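Local coordinates for PspGI restriction endonuclease (Pyrococcus sp. GI-H, PDB 3BM3), which probably cleaves DNA at a specific sequence as a type II restriction endonuclease, binding its substrate DNA with two protein chains, at residues Pro151-Ile155 and Phe256-His260; Asp210-Val214 and Asp248-Asp252. The protein carries 2 engineered substitutions. All blocks are in the same frame, centred on the assembly; numbering follows the deposited sequence. Where two conformers were deposited one is given.

Contact 1. Residues Pro151-Ile155 and Phe256-His260; sequences PSSAI and FLNKH
Ser153 and His260 bring their backbones to 5.5 Å between CA atoms, whereas Ile155 and Phe256 stand 8.4 Å apart, so the short 3-10 turn at 151-153 comes nearest the other backbone at His260. The Phe256 ring fills the wider part. Its CG is anti to the backbone N (chi1 175°), which carries the ring away from the helix and against residues 151-155. Ile155 lays its CG1 over one face, 3.6 Å from the ring centroid and 21° off the normal, a CH-pi contact offset toward the rim, while CD1 continues along the same face to 3.5 Å from Phe256 CD2. The opposite face is covered by His260, four residues on, with CD2 over the ring centre. Sandwiched in this way, the phenyl meets backbone carbonyls at its edge: Ser153 O is 3.3 Å from Phe256 CE2, and Ser152 O lies near CZ. Ser152 O also comes within 3.1 Å of His260 ND1, but at an angle too poor for a hydrogen bond; Asn186 ND2 bonds to this oxygen and to Ala154 O. With the ring cut back to an alanine at Phe256, a gap is likely to open between Ile155 and the imidazole, both of which would lose the ring they pack on. The serine hydroxyls turn to their own loop, Ser152 OG bonding to Asp150 OD1 and Ser153 OG to Asp150 O. This contact therefore joins the last turn of helix 249-259 to the loop that follows helix 144-149 and leads into strand 155-160, with Ile155 also touching Trp188 of strand 186-191 and Ile141 of strand 139-141.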
ATOM      1  N   PRO C 151       8.197 -22.011  14.180  1.00 17.13           N
ATOM      2  CA  PRO C 151       8.337 -20.979  13.145  1.00 17.29           C
ATOM      3  C   PRO C 151       9.507 -21.153  12.207  1.00 17.61           C
ATOM      4  O   PRO C 151       9.403 -20.815  11.034  1.00 18.08           O
ATOM      5  CB  PRO C 151       8.483 -19.687  13.971  1.00 16.40           C
ATOM      6  CG  PRO C 151       7.686 -19.933  15.165  1.00 18.35           C
ATOM      7  CD  PRO C 151       7.991 -21.388  15.506  1.00 17.84           C
ATOM      8  N   SER C 152      10.616 -21.733  12.687  1.00 17.36           N
ATOM      9  CA  SER C 152      11.786 -21.914  11.834  1.00 17.37           C
ATOM     10  C   SER C 152      11.586 -22.960  10.744  1.00 16.58           C
ATOM     11  O   SER C 152      12.377 -23.016   9.818  1.00 17.30           O
ATOM     12  CB  SER C 152      13.026 -22.272  12.654  1.00 18.03           C
ATOM     13  OG  SER C 152      12.883 -23.529  13.254  1.00 18.41           O
ATOM     14  N   SER C 153      10.521 -23.756  10.864  1.00 16.21           N
ATOM     15  CA  SER C 153      10.280 -24.921  10.024  1.00 16.62           C
ATOM     16  C   SER C 153       9.313 -24.623   8.893  1.00 15.61           C
ATOM     17  O   SER C 153       9.051 -25.476   8.066  1.00 15.59           O
ATOM     18  CB  SER C 153       9.734 -26.083  10.850  1.00 17.16           C
ATOM     19  OG  SER C 153       8.399 -25.836  11.290  1.00 17.63           O
ATOM     20  N   ALA C 154       8.761 -23.411   8.887  1.00 14.46           N
ATOM     21  CA  ALA C 154       7.752 -23.005   7.886  1.00 14.02           C
ATOM     22  C   ALA C 154       8.254 -21.774   7.149  1.00 13.38           C
ATOM     23  O   ALA C 154       9.145 -21.050   7.623  1.00 13.05           O
ATOM     24  CB  ALA C 154       6.422 -22.678   8.556  1.00 13.24           C
ATOM     25  N   ILE C 155       7.649 -21.548   5.991  1.00 12.90           N
ATOM     26  CA  ILE C 155       7.955 -20.383   5.184  1.00 12.97           C
ATOM     27  C   ILE C 155       6.710 -19.530   5.129  1.00 12.64           C
ATOM     28  O   ILE C 155       5.639 -20.035   4.822  1.00 12.60           O
ATOM     29  CB  ILE C 155       8.370 -20.734   3.759  1.00 13.18           C
ATOM     30  CG1 ILE C 155       9.372 -21.879   3.733  1.00 14.28           C
ATOM     31  CG2 ILE C 155       8.906 -19.478   3.041  1.00 12.85           C
ATOM     32  CD1 ILE C 155       9.627 -22.420   2.297  1.00 15.61           C
ATOM     33  N   PHE C 256      14.063 -26.118   1.042  1.00 17.22           N
ATOM     34  CA  PHE C 256      13.809 -25.721   2.399  1.00 18.77           C
ATOM     35  C   PHE C 256      13.088 -26.830   3.151  1.00 19.12           C
ATOM     36  O   PHE C 256      13.497 -27.197   4.232  1.00 21.12           O
ATOM     37  CB  PHE C 256      12.966 -24.454   2.443  1.00 18.21           C
ATOM     38  CG  PHE C 256      12.568 -24.069   3.815  1.00 19.44           C
ATOM     39  CD1 PHE C 256      13.344 -23.187   4.561  1.00 18.80           C
ATOM     40  CD2 PHE C 256      11.407 -24.594   4.371  1.00 17.76           C
ATOM     41  CE1 PHE C 256      12.954 -22.846   5.854  1.00 20.77           C
ATOM     42  CE2 PHE C 256      11.032 -24.288   5.642  1.00 19.08           C
ATOM     43  CZ  PHE C 256      11.804 -23.404   6.396  1.00 18.65           C
ATOM     44  N   LEU C 257      12.021 -27.369   2.580  1.00 20.54           N
ATOM     45  CA  LEU C 257      11.213 -28.380   3.286  1.00 21.77           C
ATOM     46  C   LEU C 257      12.006 -29.670   3.472  1.00 23.00           C
ATOM     47  O   LEU C 257      11.897 -30.298   4.513  1.00 22.51           O
ATOM     48  CB  LEU C 257       9.912 -28.660   2.544  1.00 21.84           C
ATOM     49  CG  LEU C 257       8.913 -27.492   2.544  1.00 20.70           C
ATOM     50  CD1 LEU C 257       7.770 -27.815   1.616  1.00 21.88           C
ATOM     51  CD2 LEU C 257       8.426 -27.157   3.962  1.00 22.12           C
ATOM     52  N   ASN C 258      12.821 -30.020   2.476  1.00 24.33           N
ATOM     53  CA  ASN C 258      13.723 -31.185   2.559  1.00 26.26           C
ATOM     54  C   ASN C 258      14.739 -31.059   3.700  1.00 27.90           C
ATOM     55  O   ASN C 258      15.192 -32.075   4.251  1.00 28.43           O
ATOM     56  CB  ASN C 258      14.481 -31.381   1.237  1.00 26.55           C
ATOM     57  CG  ASN C 258      13.587 -31.893   0.098  1.00 28.16           C
ATOM     58  OD1 ASN C 258      12.470 -32.344   0.324  1.00 30.93           O
ATOM     59  ND2 ASN C 258      14.097 -31.827  -1.137  1.00 31.60           N
ATOM     60  N   LYS C 259      15.134 -29.827   4.007  1.00 29.02           N
ATOM     61  CA  LYS C 259      16.098 -29.556   5.070  1.00 31.15           C
ATOM     62  C   LYS C 259      15.421 -29.488   6.437  1.00 32.13           C
ATOM     63  O   LYS C 259      16.026 -29.833   7.450  1.00 32.76           O
ATOM     64  CB  LYS C 259      16.874 -28.262   4.802  1.00 31.55           C
ATOM     65  CG  LYS C 259      18.025 -28.417   3.795  1.00 34.00           C
ATOM     66  CD  LYS C 259      18.837 -27.119   3.611  1.00 37.08           C
ATOM     67  CE  LYS C 259      19.429 -26.593   4.934  1.00 38.83           C
ATOM     68  NZ  LYS C 259      20.478 -25.528   4.757  1.00 39.39           N
ATOM     69  N   HIS C 260      14.161 -29.068   6.463  1.00 33.21           N
ATOM     70  CA  HIS C 260      13.472 -28.800   7.730  1.00 34.21           C
ATOM     71  C   HIS C 260      12.526 -29.926   8.153  1.00 35.08           C
ATOM     72  O   HIS C 260      11.682 -29.727   9.041  1.00 36.31           O
ATOM     73  CB  HIS C 260      12.765 -27.446   7.658  1.00 34.04           C
ATOM     74  CG  HIS C 260      13.713 -26.291   7.605  1.00 33.97           C
ATOM     75  ND1 HIS C 260      13.913 -25.445   8.674  1.00 34.98           N
ATOM     76  CD2 HIS C 260      14.543 -25.862   6.625  1.00 33.48           C
ATOM     77  CE1 HIS C 260      14.813 -24.532   8.348  1.00 35.74           C
ATOM     78  NE2 HIS C 260      15.218 -24.770   7.111  1.00 35.18           N
TER

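Contact 2. Residues Asp210-Val214 and Asp248-Asp252; sequences DRVYV and DIFDD
Tyr213 points from strand 211-214 at helix 249-259, its ring lying under Ile249 and its hydroxyl reaching Asp252, in a helix-on-sheet contact within the mixed alpha/beta core expected of a PD-(D/E)XK-type nuclease. Ile249 CG1 sits over the centre of the ring, 3.8 Å from the centroid and 13° off the normal, a CH-pi contact. The isoleucine crosses the ring at a slant: Ile249 CB lies 3.5 Å from Tyr213 CE1, and Ile249 CD1 runs on toward Tyr213 CD2 and CE2. With its CG1 anti to the backbone N (chi1 -165°), Ile249 lays this branch along the tyrosine and leaves CG2 to cover a face of Phe250.

At the polar end Arg211, in one of its two deposited conformers, Tyr213 and Asp252 are joined pairwise. Arg211 reaches out from the strand toward the helix, and the bend at chi3 presents NE to Tyr213 OH at 2.9 Å, almost in the guanidinium plane. Tyr213 OH in turn donates to Asp252 OD2, and in the same conformer Arg211 NH2 forms a salt bridge with that oxygen. The guanidinium and carboxylate planes stand 84° apart, so this is a single-oxygen contact rather than a flat two-pronged pair. Asp252 OD1 pairs with Arg244, so with Arg211 in this conformer two arginines share the carboxylate, which would be expected to favour its charged form. At Asp252 OD2 the two donors arrive differently: the oxygen receives Tyr213 OH, 2.6 Å away, on its anti lone pair, whereas Arg211 NH2, at 3.2 Å, comes from above the carboxylate plane.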
ATOM      1  N   ASP C 210      13.853 -12.443   4.392  1.00 11.29           N
ATOM      2  CA  ASP C 210      14.972 -13.355   4.164  1.00 11.32           C
ATOM      3  C   ASP C 210      15.378 -13.535   2.741  1.00 11.35           C
ATOM      4  O   ASP C 210      16.545 -13.732   2.468  1.00 12.68           O
ATOM      5  CB  ASP C 210      14.677 -14.709   4.763  1.00 12.20           C
ATOM      6  CG  ASP C 210      14.494 -14.608   6.215  1.00 15.05           C
ATOM      7  OD1 ASP C 210      15.515 -14.359   6.911  1.00 18.80           O
ATOM      8  OD2 ASP C 210      13.346 -14.655   6.652  1.00 14.97           O
ATOM      9  N   ARG C 211      14.387 -13.512   1.845  0.50 12.19           N
ATOM     10  CA  ARG C 211      14.567 -13.784   0.422  0.50 11.39           C
ATOM     11  C   ARG C 211      13.592 -12.919  -0.363  0.50 11.27           C
ATOM     12  O   ARG C 211      12.430 -12.766   0.034  0.50 10.49           O
ATOM     13  CB  ARG C 211      14.344 -15.265   0.093  0.50 11.88           C
ATOM     14  CG  ARG C 211      15.220 -16.206   0.903  0.50 11.36           C
ATOM     15  CD  ARG C 211      15.034 -17.649   0.501  0.50 12.78           C
ATOM     16  NE  ARG C 211      15.615 -18.023  -0.783  0.50 17.43           N
ATOM     17  CZ  ARG C 211      16.903 -18.272  -1.014  0.50 19.88           C
ATOM     18  NH1 ARG C 211      17.817 -18.113  -0.067  0.50 19.82           N
ATOM     19  NH2 ARG C 211      17.287 -18.639  -2.231  0.50 20.15           N
ATOM     20  N   VAL C 212      14.069 -12.372  -1.475  1.00 11.23           N
ATOM     21  CA  VAL C 212      13.259 -11.520  -2.326  1.00 11.25           C
ATOM     22  C   VAL C 212      13.191 -12.195  -3.661  1.00 11.55           C
ATOM     23  O   VAL C 212      14.238 -12.465  -4.242  1.00 11.21           O
ATOM     24  CB  VAL C 212      13.877 -10.140  -2.430  1.00 11.56           C
ATOM     25  CG1 VAL C 212      13.295  -9.384  -3.619  1.00 15.87           C
ATOM     26  CG2 VAL C 212      13.635  -9.382  -1.084  1.00 10.12           C
ATOM     27  N   TYR C 213      11.980 -12.428  -4.156  1.00 10.86           N
ATOM     28  CA  TYR C 213      11.764 -13.031  -5.465  1.00 10.45           C
ATOM     29  C   TYR C 213      11.192 -12.026  -6.433  1.00 12.12           C
ATOM     30  O   TYR C 213      10.277 -11.293  -6.093  1.00 11.23           O
ATOM     31  CB  TYR C 213      10.825 -14.221  -5.388  1.00 11.47           C
ATOM     32  CG  TYR C 213      11.482 -15.349  -4.629  1.00  9.73           C
ATOM     33  CD1 TYR C 213      12.168 -16.345  -5.300  1.00 10.72           C
ATOM     34  CD2 TYR C 213      11.448 -15.374  -3.241  1.00 10.82           C
ATOM     35  CE1 TYR C 213      12.794 -17.348  -4.612  1.00  9.34           C
ATOM     36  CE2 TYR C 213      12.056 -16.352  -2.531  1.00  9.03           C
ATOM     37  CZ  TYR C 213      12.753 -17.357  -3.225  1.00 11.16           C
ATOM     38  OH  TYR C 213      13.368 -18.354  -2.507  1.00 12.29           O
ATOM     39  N   VAL C 214      11.743 -11.997  -7.624  1.00 11.58           N
ATOM     40  CA  VAL C 214      11.426 -10.966  -8.590  1.00 12.59           C
ATOM     41  C   VAL C 214      10.982 -11.665  -9.878  1.00 12.34           C
ATOM     42  O   VAL C 214      11.446 -12.736 -10.208  1.00 11.79           O
ATOM     43  CB  VAL C 214      12.630 -10.008  -8.831  1.00 12.25           C
ATOM     44  CG1 VAL C 214      13.189  -9.430  -7.516  1.00 13.29           C
ATOM     45  CG2 VAL C 214      13.733 -10.668  -9.585  1.00 14.57           C
ATOM     46  N   ASP C 248      12.476 -19.587  -9.283  1.00 10.30           N
ATOM     47  CA  ASP C 248      13.294 -20.345  -8.357  1.00 11.15           C
ATOM     48  C   ASP C 248      12.572 -20.682  -7.077  1.00 10.69           C
ATOM     49  O   ASP C 248      13.041 -21.535  -6.297  1.00 11.28           O
ATOM     50  CB  ASP C 248      14.512 -19.535  -7.922  1.00 10.50           C
ATOM     51  CG  ASP C 248      15.496 -19.293  -9.015  1.00 15.02           C
ATOM     52  OD1 ASP C 248      15.367 -19.878 -10.071  1.00 13.27           O
ATOM     53  OD2 ASP C 248      16.403 -18.479  -8.783  1.00 21.62           O
ATOM     54  N   ILE C 249      11.448 -20.020  -6.806  1.00 11.18           N
ATOM     55  CA  ILE C 249      10.886 -20.147  -5.478  1.00 10.93           C
ATOM     56  C   ILE C 249      10.404 -21.582  -5.217  1.00 11.06           C
ATOM     57  O   ILE C 249      10.423 -22.047  -4.110  1.00 11.17           O
ATOM     58  CB  ILE C 249       9.783 -19.129  -5.208  1.00 10.70           C
ATOM     59  CG1 ILE C 249       9.486 -19.056  -3.710  1.00 11.54           C
ATOM     60  CG2 ILE C 249       8.516 -19.434  -6.063  1.00 12.06           C
ATOM     61  CD1 ILE C 249       8.603 -17.891  -3.288  1.00 11.34           C
ATOM     62  N   PHE C 250       9.984 -22.277  -6.245  1.00 11.40           N
ATOM     63  CA  PHE C 250       9.381 -23.586  -6.075  1.00 12.23           C
ATOM     64  C   PHE C 250      10.387 -24.618  -5.620  1.00 12.36           C
ATOM     65  O   PHE C 250      10.173 -25.302  -4.606  1.00 13.65           O
ATOM     66  CB  PHE C 250       8.635 -23.946  -7.345  1.00 12.98           C
ATOM     67  CG  PHE C 250       7.605 -22.916  -7.659  1.00 12.47           C
ATOM     68  CD1 PHE C 250       6.459 -22.846  -6.908  1.00 12.68           C
ATOM     69  CD2 PHE C 250       7.858 -21.903  -8.574  1.00 11.61           C
ATOM     70  CE1 PHE C 250       5.550 -21.857  -7.130  1.00 13.95           C
ATOM     71  CE2 PHE C 250       6.955 -20.909  -8.796  1.00 13.82           C
ATOM     72  CZ  PHE C 250       5.797 -20.878  -8.073  1.00 13.91           C
ATOM     73  N   ASP C 251      11.522 -24.664  -6.292  1.00 13.09           N
ATOM     74  CA  ASP C 251      12.586 -25.546  -5.856  1.00 14.23           C
ATOM     75  C   ASP C 251      13.160 -25.066  -4.523  1.00 13.63           C
ATOM     76  O   ASP C 251      13.522 -25.861  -3.677  1.00 13.37           O
ATOM     77  CB  ASP C 251      13.665 -25.628  -6.923  1.00 15.69           C
ATOM     78  CG  ASP C 251      14.749 -26.605  -6.552  1.00 19.55           C
ATOM     79  OD1 ASP C 251      14.369 -27.751  -6.289  1.00 22.17           O
ATOM     80  OD2 ASP C 251      15.934 -26.192  -6.463  1.00 25.55           O
ATOM     81  N   ASP C 252      13.218 -23.747  -4.309  1.00 12.59           N
ATOM     82  CA  ASP C 252      13.710 -23.211  -3.035  1.00 12.72           C
ATOM     83  C   ASP C 252      12.841 -23.709  -1.887  1.00 11.73           C
ATOM     84  O   ASP C 252      13.333 -24.056  -0.812  1.00 11.92           O
ATOM     85  CB  ASP C 252      13.707 -21.695  -3.060  1.00 11.88           C
ATOM     86  CG  ASP C 252      14.818 -21.091  -3.897  1.00 13.72           C
ATOM     87  OD1 ASP C 252      15.661 -21.833  -4.445  1.00 12.67           O
ATOM     88  OD2 ASP C 252      14.860 -19.836  -3.973  1.00 14.54           O
TER

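Both contacts draw on helix 249-259, contact 2 on its first turn and contact 1 on its last, and their centres lie 14 Å apart. Along the chain the order is 151-155, 210-214, 248-252, 256-260, so the pairing of contact 2 falls wholly between the two halves of contact 1. The helix thus meets one mixed sheet at two places: strand 211-214 near its start, and the loop entering strand 155-160 near its end. Strand 186-191 lies between those strands, and its Trp188 touches Ile155, Tyr213 and Ile249. Together they lay the C-terminal helix against the sheet; the nearest atoms of contacts 1 and 2 are about 14 and 12 Å from the bound DNA.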